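Local atomic coordinates of alpha-L-rhamnosidase (PDB entry 4XHC), a protein that probably cleaves terminal alpha-L-rhamnose from rhamnosides by hydrolysis, as a two-domain glycoside hydrolase of family GH78. Residues 31-36 against 275-280. Sequence-based numbering, arbitrary orientation.
With SO4 (sulfate ion), chain E.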
loop_
_atom_site.group_PDB
_atom_site.type_symbol
_atom_site.label_atom_id
_atom_site.label_comp_id
_atom_site.label_asym_id
_atom_site.label_seq_id
_atom_site.Cartn_x
_atom_site.Cartn_y
_atom_site.Cartn_z
ATOM N N VAL A 31 34.981 -5.683 2.836
ATOM C CA VAL A 31 35.355 -4.595 1.867
ATOM C C VAL A 31 35.552 -3.255 2.589
ATOM O O VAL A 31 34.585 -2.545 2.863
ATOM C CB VAL A 31 34.290 -4.413 0.750
ATOM C CG1 VAL A 31 34.715 -3.317 -0.235
ATOM C CG2 VAL A 31 34.023 -5.734 0.029
ATOM N N MET A 32 36.805 -2.914 2.885
ATOM C CA MET A 32 37.120 -1.719 3.677
ATOM C C MET A 32 36.990 -0.436 2.866
ATOM O O MET A 32 37.472 -0.368 1.743
ATOM C CB MET A 32 38.545 -1.818 4.223
ATOM C CG MET A 32 38.793 -2.973 5.188
ATOM S SD MET A 32 37.857 -2.892 6.730
ATOM C CE MET A 32 37.607 -1.136 7.040
ATOM N N MET A 33 36.359 0.581 3.446
ATOM C CA MET A 33 36.192 1.877 2.783
ATOM C C MET A 33 36.875 2.986 3.579
ATOM O O MET A 33 37.319 2.768 4.705
ATOM C CB MET A 33 34.708 2.208 2.622
ATOM C CG MET A 33 33.889 1.167 1.863
ATOM S SD MET A 33 34.264 1.005 0.096
ATOM C CE MET A 33 33.600 2.538 -0.574
ATOM N N THR A 34 36.966 4.168 2.970
ATOM C CA THR A 34 37.612 5.346 3.570
ATOM C C THR A 34 36.778 6.596 3.256
ATOM O O THR A 34 36.484 6.893 2.104
ATOM C CB THR A 34 39.080 5.535 3.060
ATOM O OG1 THR A 34 39.939 4.545 3.648
ATOM C CG2 THR A 34 39.640 6.923 3.403
ATOM N N ARG A 35 36.426 7.334 4.299
ATOM C CA ARG A 35 35.630 8.540 4.165
ATOM C C ARG A 35 36.597 9.740 4.152
ATOM O O ARG A 35 37.615 9.703 4.835
ATOM C CB ARG A 35 34.664 8.598 5.353
ATOM C CG ARG A 35 33.451 9.499 5.182
ATOM C CD ARG A 35 32.363 9.181 6.211
ATOM N NE ARG A 35 31.525 8.074 5.752
ATOM C CZ ARG A 35 30.484 8.194 4.927
ATOM N NH1 ARG A 35 30.109 9.384 4.464
ATOM N NH2 ARG A 35 29.805 7.111 4.564
ATOM N N HIS A 36 36.300 10.778 3.360
ATOM C CA HIS A 36 37.061 12.048 3.381
ATOM C C HIS A 36 36.145 13.222 3.727
ATOM O O HIS A 36 35.546 13.819 2.832
ATOM C CB HIS A 36 37.719 12.319 2.030
ATOM C CG HIS A 36 38.827 11.375 1.700
ATOM N ND1 HIS A 36 38.654 10.288 0.869
ATOM C CD2 HIS A 36 40.121 11.345 2.096
ATOM C CE1 HIS A 36 39.792 9.627 0.767
ATOM N NE2 HIS A 36 40.697 10.248 1.501
ATOM N N ALA A 275 34.901 11.088 -5.037
ATOM C CA ALA A 275 36.191 11.258 -4.374
ATOM C C ALA A 275 36.113 11.146 -2.843
ATOM O O ALA A 275 37.102 10.803 -2.192
ATOM C CB ALA A 275 36.799 12.599 -4.763
ATOM N N GLY A 276 34.947 11.453 -2.279
ATOM C CA GLY A 276 34.776 11.589 -0.829
ATOM C C GLY A 276 34.592 10.300 -0.048
ATOM O O GLY A 276 34.713 10.292 1.180
ATOM N N HIS A 277 34.264 9.219 -0.748
ATOM C CA HIS A 277 34.108 7.928 -0.103
ATOM C C HIS A 277 34.559 6.842 -1.059
ATOM O O HIS A 277 33.860 6.512 -2.017
ATOM C CB HIS A 277 32.654 7.725 0.332
ATOM C CG HIS A 277 32.452 6.574 1.271
ATOM N ND1 HIS A 277 31.236 5.948 1.422
ATOM C CD2 HIS A 277 33.307 5.934 2.101
ATOM C CE1 HIS A 277 31.347 4.972 2.302
ATOM N NE2 HIS A 277 32.595 4.942 2.729
ATOM N N THR A 278 35.749 6.312 -0.792
ATOM C CA THR A 278 36.426 5.381 -1.690
ATOM C C THR A 278 36.731 4.063 -1.006
ATOM O O THR A 278 36.499 3.906 0.201
ATOM C CB THR A 278 37.779 5.955 -2.172
ATOM O OG1 THR A 278 38.726 5.970 -1.091
ATOM C CG2 THR A 278 37.605 7.373 -2.705
ATOM N N ARG A 279 37.246 3.114 -1.787
ATOM C CA ARG A 279 37.799 1.892 -1.226
ATOM C C ARG A 279 39.061 2.310 -0.494
ATOM O O ARG A 279 39.621 3.357 -0.801
ATOM C CB ARG A 279 38.093 0.873 -2.324
ATOM C CG ARG A 279 38.230 -0.554 -1.806
ATOM C CD ARG A 279 38.150 -1.581 -2.922
ATOM N NE ARG A 279 39.316 -1.502 -3.791
ATOM C CZ ARG A 279 39.477 -2.193 -4.916
ATOM N NH1 ARG A 279 38.546 -3.035 -5.344
ATOM N NH2 ARG A 279 40.582 -2.027 -5.619
ATOM N N GLU A 280 39.507 1.520 0.473
ATOM C CA GLU A 280 40.604 1.947 1.346
ATOM C C GLU A 280 41.915 2.120 0.583
ATOM O O GLU A 280 42.725 2.960 0.945
ATOM C CB GLU A 280 40.760 1.003 2.554
ATOM C CG GLU A 280 42.102 0.286 2.696
ATOM C CD GLU A 280 42.175 -0.602 3.934
ATOM O OE1 GLU A 280 41.989 -0.081 5.058
ATOM O OE2 GLU A 280 42.423 -1.827 3.777
HETATM S S SO4 E . 31.978 4.149 6.463
HETATM O O1 SO4 E . 31.507 5.115 5.444
HETATM O O2 SO4 E . 32.978 3.236 5.851
HETATM O O3 SO4 E . 32.561 4.912 7.598
HETATM O O4 SO4 E . 30.829 3.352 6.949
#
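The imidazole of His277 lies between Met33 and Arg35, each meeting a different face. Met33 CE sits 4.3 Å from the centroid of the His277 ring and 11° off its normal, the geometry of a CH-pi contact; bent at chi2 and chi3, the chain brings the methyl over the ring. On the opposite face the guanidinium of Arg35 arrives offset, its NH2 3.5 Å from His277 CE1, with the two planes 37° apart, so the overlap is a tilted one rather than a parallel stack. A sulfate ion, probably from the crystallisation liquor, accepts hydrogen bonds on O1 from Arg35 NE and from Arg35 NH2, the latter at 2.8 Å, and the same O1 lies 2.9 Å from His277 NE2. The other ring nitrogen, ND1, is hydrogen-bonded to Ala296 N, and Arg35 NH2 also bonds Val294 O, which ties both side chains to residues 294-296, at the short strand 295-296.

Strands 33-35 and 277-279 run antiparallel, their axes at 154°. Thr34 and Thr278 form the hydrogen-bonded pair: Thr34 N to Thr278 O is 2.8 Å, and Thr278 N returns a bond to Thr34 O. Beyond them, His36 N reaches Gly276 O at 2.7 Å, and Glu280 N reaches Met32 O. Such reciprocal bonding defines a short two-stranded antiparallel sheet, here pinning the N-terminal strand to the chain leaving helix 264-276 of the six-hairpin glycosidase domain.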